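Local coordinates for Mlr6093 protein (Mesorhizobium loti, PDB 2QJ8) that is probably a zinc-dependent hydrolase of the succinylglutamate desuccinylase/aspartoacylase family, acting on carbon-nitrogen bonds of linear amides or on ester bonds, at residues Q163-K166 against T167-S171; R271-V274 against M275-V278. All blocks are in the same frame, centred on the assembly; numbering follows the deposited sequence.

Contact 1 of 2, residues Q163-K166 against T167-S171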
ATOM      1  N   GLN A 163       9.600 -28.936  18.945  1.00 27.60           N
ATOM      2  CA  GLN A 163       8.557 -28.032  18.490  1.00 28.74           C
ATOM      3  C   GLN A 163       9.058 -27.158  17.354  1.00 28.46           C
ATOM      4  O   GLN A 163       8.320 -26.931  16.389  1.00 28.19           O
ATOM      5  CB  GLN A 163       8.048 -27.173  19.645  1.00 28.89           C
ATOM      6  CG  GLN A 163       6.826 -26.360  19.306  1.00 31.37           C
ATOM      7  CD  GLN A 163       6.365 -25.487  20.432  1.00 27.31           C
ATOM      8  OE1 GLN A 163       7.105 -25.215  21.395  1.00 28.25           O
ATOM      9  NE2 GLN A 163       5.132 -25.014  20.316  1.00 24.87           N
HETATM   10  N   MSE A 164      10.300 -26.671  17.479  1.00 27.46           N
HETATM   11  CA  MSE A 164      10.891 -25.823  16.447  0.50 27.74           C
HETATM   12  C   MSE A 164      11.077 -26.621  15.165  1.00 28.00           C
HETATM   13  O   MSE A 164      10.715 -26.140  14.098  1.00 27.25           O
HETATM   14  CB  MSE A 164      12.220 -25.205  16.898  0.50 28.38           C
HETATM   15  CG  MSE A 164      12.880 -24.292  15.846  0.50 27.68           C
HETATM   16 SE   MSE A 164      14.435 -23.328  16.485  0.37 26.43          SE
HETATM   17  CE  MSE A 164      15.485 -24.791  17.253  0.50 33.56           C
ATOM     18  N   THR A 165      11.611 -27.822  15.280  1.00 29.16           N
ATOM     19  CA  THR A 165      11.835 -28.706  14.130  1.00 32.49           C
ATOM     20  C   THR A 165      10.529 -29.053  13.395  1.00 31.49           C
ATOM     21  O   THR A 165      10.469 -29.010  12.157  1.00 28.86           O
ATOM     22  CB  THR A 165      12.520 -30.005  14.585  1.00 33.11           C
ATOM     23  OG1 THR A 165      13.653 -29.681  15.397  1.00 29.97           O
ATOM     24  CG2 THR A 165      12.969 -30.842  13.392  1.00 34.84           C
ATOM     25  N   LYS A 166       9.502 -29.411  14.157  1.00 29.94           N
ATOM     26  CA  LYS A 166       8.209 -29.729  13.584  1.00 32.04           C
ATOM     27  C   LYS A 166       7.621 -28.530  12.847  1.00 31.78           C
ATOM     28  O   LYS A 166       7.195 -28.665  11.701  1.00 28.59           O
ATOM     29  CB  LYS A 166       7.235 -30.179  14.665  1.00 33.59           C
ATOM     30  CG  LYS A 166       5.830 -30.606  14.174  1.00 35.83           C
ATOM     31  CD  LYS A 166       5.005 -31.047  15.364  1.00 35.50           C
ATOM     32  CE  LYS A 166       3.621 -31.480  14.983  1.00 44.15           C
ATOM     33  NZ  LYS A 166       2.870 -31.849  16.222  1.00 41.40           N
ATOM     34  N   THR A 167       7.591 -27.376  13.511  1.00 30.61           N
ATOM     35  CA  THR A 167       7.002 -26.173  12.925  1.00 31.36           C
ATOM     36  C   THR A 167       7.766 -25.715  11.683  1.00 30.09           C
ATOM     37  O   THR A 167       7.135 -25.377  10.695  1.00 30.82           O
ATOM     38  CB  THR A 167       6.884 -25.013  13.936  1.00 29.44           C
ATOM     39  OG1 THR A 167       5.952 -25.380  14.969  1.00 31.06           O
ATOM     40  CG2 THR A 167       6.400 -23.737  13.238  1.00 31.25           C
ATOM     41  N   VAL A 168       9.098 -25.745  11.735  1.00 28.20           N
ATOM     42  CA  VAL A 168       9.934 -25.335  10.611  1.00 27.39           C
ATOM     43  C   VAL A 168       9.733 -26.298   9.435  1.00 27.23           C
ATOM     44  O   VAL A 168       9.607 -25.842   8.322  1.00 27.40           O
ATOM     45  CB  VAL A 168      11.436 -25.214  11.022  1.00 31.01           C
ATOM     46  CG1 VAL A 168      12.331 -25.068   9.818  1.00 29.20           C
ATOM     47  CG2 VAL A 168      11.635 -24.042  11.986  1.00 28.61           C
ATOM     48  N   SER A 169       9.640 -27.599   9.686  1.00 26.32           N
ATOM     49  CA  SER A 169       9.400 -28.576   8.614  1.00 30.62           C
ATOM     50  C   SER A 169       8.059 -28.371   7.909  1.00 31.12           C
ATOM     51  O   SER A 169       7.998 -28.370   6.672  1.00 31.23           O
ATOM     52  CB  SER A 169       9.484 -29.996   9.142  1.00 32.12           C
ATOM     53  OG  SER A 169      10.821 -30.263   9.545  1.00 43.50           O
ATOM     54  N   ILE A 170       7.009 -28.191   8.702  1.00 27.31           N
ATOM     55  CA  ILE A 170       5.680 -27.910   8.171  1.00 30.18           C
ATOM     56  C   ILE A 170       5.705 -26.626   7.312  1.00 29.28           C
ATOM     57  O   ILE A 170       5.187 -26.631   6.197  1.00 31.36           O
ATOM     58  CB  ILE A 170       4.597 -27.813   9.266  1.00 30.08           C
ATOM     59  CG1 ILE A 170       4.410 -29.171   9.969  1.00 30.76           C
ATOM     60  CG2 ILE A 170       3.255 -27.382   8.619  1.00 29.67           C
ATOM     61  CD1 ILE A 170       3.433 -29.162  11.186  1.00 29.26           C
ATOM     62  N   SER A 171       6.350 -25.578   7.823  1.00 28.24           N
ATOM     63  CA  SER A 171       6.492 -24.297   7.130  1.00 28.52           C
ATOM     64  C   SER A 171       7.206 -24.418   5.779  1.00 28.04           C
ATOM     65  O   SER A 171       6.743 -23.875   4.794  1.00 27.70           O
ATOM     66  CB  SER A 171       7.226 -23.308   8.023  1.00 26.70           C
ATOM     67  OG  SER A 171       6.466 -23.022   9.189  1.00 29.58           O
TER

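Contact 2 of 2, residues R271-V274 against M275-V278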
ATOM      1  N   ARG A 271      15.989   1.679  -3.005  1.00 24.90           N
ATOM      2  CA  ARG A 271      16.922   1.552  -4.135  1.00 26.01           C
ATOM      3  C   ARG A 271      17.166   0.058  -4.511  1.00 28.19           C
ATOM      4  O   ARG A 271      18.135  -0.268  -5.161  1.00 32.36           O
ATOM      5  CB  ARG A 271      18.198   2.323  -3.804  1.00 25.46           C
ATOM      6  CG  ARG A 271      18.055   3.858  -3.843  1.00 28.55           C
ATOM      7  CD  ARG A 271      18.109   4.354  -5.303  1.00 32.72           C
ATOM      8  NE  ARG A 271      17.895   5.791  -5.475  1.00 35.15           N
ATOM      9  CZ  ARG A 271      18.808   6.759  -5.315  1.00 35.95           C
ATOM     10  NH1 ARG A 271      20.062   6.501  -4.936  1.00 45.73           N
ATOM     11  NH2 ARG A 271      18.447   8.027  -5.516  1.00 34.70           N
ATOM     12  N   CYS A 272      16.250  -0.833  -4.124  1.00 28.02           N
ATOM     13  CA  CYS A 272      16.332  -2.246  -4.455  1.00 30.50           C
ATOM     14  C   CYS A 272      14.951  -2.849  -4.248  1.00 30.88           C
ATOM     15  O   CYS A 272      14.093  -2.249  -3.586  1.00 32.39           O
ATOM     16  CB  CYS A 272      17.409  -2.969  -3.618  1.00 31.53           C
ATOM     17  SG  CYS A 272      17.065  -2.937  -1.888  1.00 38.19           S
ATOM     18  N   SER A 273      14.729  -4.015  -4.843  1.00 30.82           N
ATOM     19  CA  SER A 273      13.445  -4.713  -4.795  1.00 29.01           C
ATOM     20  C   SER A 273      13.530  -6.004  -4.027  1.00 27.23           C
ATOM     21  O   SER A 273      14.615  -6.537  -3.849  1.00 27.89           O
ATOM     22  CB  SER A 273      12.996  -5.029  -6.219  1.00 31.51           C
ATOM     23  OG  SER A 273      12.720  -3.841  -6.927  1.00 32.20           O
ATOM     24  N   VAL A 274      12.378  -6.518  -3.579  1.00 25.22           N
ATOM     25  CA  VAL A 274      12.338  -7.804  -2.870  1.00 26.69           C
ATOM     26  C   VAL A 274      12.952  -8.876  -3.790  1.00 24.74           C
ATOM     27  O   VAL A 274      12.761  -8.821  -4.983  1.00 25.69           O
ATOM     28  CB  VAL A 274      10.916  -8.168  -2.401  1.00 27.19           C
ATOM     29  CG1 VAL A 274      10.837  -9.621  -1.983  1.00 24.45           C
ATOM     30  CG2 VAL A 274      10.490  -7.224  -1.259  1.00 25.70           C
HETATM   31  N   MSE A 275      13.764  -9.759  -3.210  1.00 27.28           N
HETATM   32  CA  MSE A 275      14.512 -10.841  -3.889  1.00 28.47           C
HETATM   33  C   MSE A 275      15.837 -10.438  -4.525  1.00 29.37           C
HETATM   34  O   MSE A 275      16.579 -11.320  -4.958  1.00 30.31           O
HETATM   35  CB  MSE A 275      13.661 -11.670  -4.886  1.00 29.08           C
HETATM   36  CG  MSE A 275      12.351 -12.237  -4.294  1.00 37.89           C
HETATM   37 SE   MSE A 275      12.597 -13.281  -2.660  0.75 42.68          SE
HETATM   38  CE  MSE A 275      13.682 -14.735  -3.376  1.00 43.58           C
ATOM     39  N   ASP A 276      16.167  -9.138  -4.569  1.00 29.36           N
ATOM     40  CA  ASP A 276      17.449  -8.722  -5.102  1.00 27.96           C
ATOM     41  C   ASP A 276      18.535  -9.236  -4.188  1.00 28.95           C
ATOM     42  O   ASP A 276      18.377  -9.225  -2.966  1.00 27.27           O
ATOM     43  CB  ASP A 276      17.613  -7.196  -5.158  1.00 28.34           C
ATOM     44  CG  ASP A 276      16.834  -6.533  -6.278  1.00 33.29           C
ATOM     45  OD1 ASP A 276      16.191  -7.201  -7.130  1.00 35.34           O
ATOM     46  OD2 ASP A 276      16.866  -5.288  -6.283  1.00 25.86           O
ATOM     47  N   GLU A 277      19.645  -9.651  -4.797  1.00 29.69           N
ATOM     48  CA  GLU A 277      20.833 -10.107  -4.093  1.00 30.76           C
ATOM     49  C   GLU A 277      21.768  -8.901  -4.107  1.00 30.84           C
ATOM     50  O   GLU A 277      22.175  -8.450  -5.192  1.00 33.17           O
ATOM     51  CB  GLU A 277      21.429 -11.311  -4.833  1.00 32.29           C
ATOM     52  CG  GLU A 277      20.490 -12.527  -4.832  1.00 34.85           C
ATOM     53  CD  GLU A 277      21.067 -13.756  -5.514  1.00 36.60           C
ATOM     54  OE1 GLU A 277      21.935 -13.602  -6.409  1.00 43.12           O
ATOM     55  OE2 GLU A 277      20.633 -14.882  -5.152  1.00 43.35           O
ATOM     56  N   VAL A 278      22.066  -8.348  -2.927  1.00 28.12           N
ATOM     57  CA  VAL A 278      22.917  -7.161  -2.805  1.00 27.67           C
ATOM     58  C   VAL A 278      24.289  -7.529  -2.210  1.00 29.06           C
ATOM     59  O   VAL A 278      24.405  -8.504  -1.467  1.00 28.41           O
ATOM     60  CB  VAL A 278      22.229  -6.055  -1.982  1.00 29.00           C
ATOM     61  CG1 VAL A 278      20.846  -5.704  -2.610  1.00 24.43           C
ATOM     62  CG2 VAL A 278      22.084  -6.457  -0.534  1.00 24.26           C
TER

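Contact 1 of 2, residues Q163-K166 against T167-S171
Ser169 grips the carbonyl of Thr165 one helical turn back with two bonds: its hydroxyl OG donates to Thr165 O at 2.9 Å, while its own backbone N donates to the same oxygen at 3.0 Å. The two donors arrive from opposite faces of the carbonyl plane. The hydroxyl gets there because OG stands beside the backbone N and anti to the carbonyl carbon (chi1 -66°), folded back toward the preceding turn; serine suits such a place, since its short side chain can satisfy itself on the helix. Ser171 repeats the arrangement, OG donating to Thr167 O at 2.9 Å from above the carbonyl plane.

Regular i to i+4 backbone bonds continue along the helix, from Thr167 N to Gln163 O, Val168 N to Met164 O and Ile170 N to Lys166 O, the last nearly straight at 170°.

Apolar contacts follow the same four-residue spacing. Met164, a selenomethionine, and Val168 lie side by side; in the conformer given, CG of Met164 lies 4.1 Å from CG2 of Val168. An apolar valine suits a place beside that chain. Lys166 and Ile170 likewise point the same way, and the aliphatic CG of Lys166 lies 4.1 Å from CD1 of Ile170, so the long lysine chain offers methylenes near the helix and carries its charge outward.

Helix 161-172 links strands 152-155 and 178-182 in a beta-alpha-beta unit. Thr167 and Ile170 rest on Thr201 of strand 201-208, Val168 touches Ser155 of strand 152-155, and Gln163 NE2 donates to the carbonyls of Val195 and Lys200.

Contact 2 of 2, residues R271-V274 against M275-V278
Asp276 turns its carboxylate back across the turn to Ser273, where OD2 accepts the backbone N-H of Ser273 at 2.9 Å. The bond is almost perfectly straight at the hydrogen (178°), yet the donor stands well above the carboxylate plane, 65° out of it, so the flat group presents a face to the amide. CG of Asp276 lies beside its own backbone N and anti to the carbonyl carbon, which swings the carboxylate over Ser273. CB of Cys272 also comes within 3.6 Å of OD2.

The backbone closes the loop in the other direction: Asp276 N donates to Ser273 O at 3.1 Å, the bond of a type II beta turn from Ser273 to Asp276. Met275, a selenomethionine at the third position of the turn, takes a positive phi of 83°, a conformation glycine adopts more easily.

At the corner Val274 and Met275 cross obliquely. CG1 of Val274 is 3.8 Å from CG of Met275, whose chain bends at its second and third torsions, bringing SE to 4.1 Å from the same methyl. Both side chains also touch Ala150, which suits their apolar character, while Met275 and Asp276 share backbone hydrogen bonds with Val308 of strand 306-312.

Ser273 and Asp276 thus hold each other twice, main chain to main chain and main chain to carboxylate. With an alanine here in place of Asp276, the amide of Ser273 would probably lose its carboxylate acceptor, leaving the backbone bond to hold the two residues together. The negative charge beside that N-H is likely to strengthen the bond by electrostatic attraction, so a short acidic side chain suits this position.

How the contacts relate
Contact 1 comes first along the chain and closes before contact 2 opens, about 100 residues later. Their centres are 28 Å apart and their nearest atoms about 14 Å, so the two do not touch. Contact 1 lies on helix 161-172, between strands 152-155 and 178-182 and within the range of the desuccinylase/aspartoacylase catalytic domain. Contact 2 lies in the connection that passes from strand 266-270, a member of a four-stranded antiparallel sheet, to strand 277-278, which pairs with strand 306-312. The two share no helix or strand. Both are surface contacts of local geometry, separate elements of one chain.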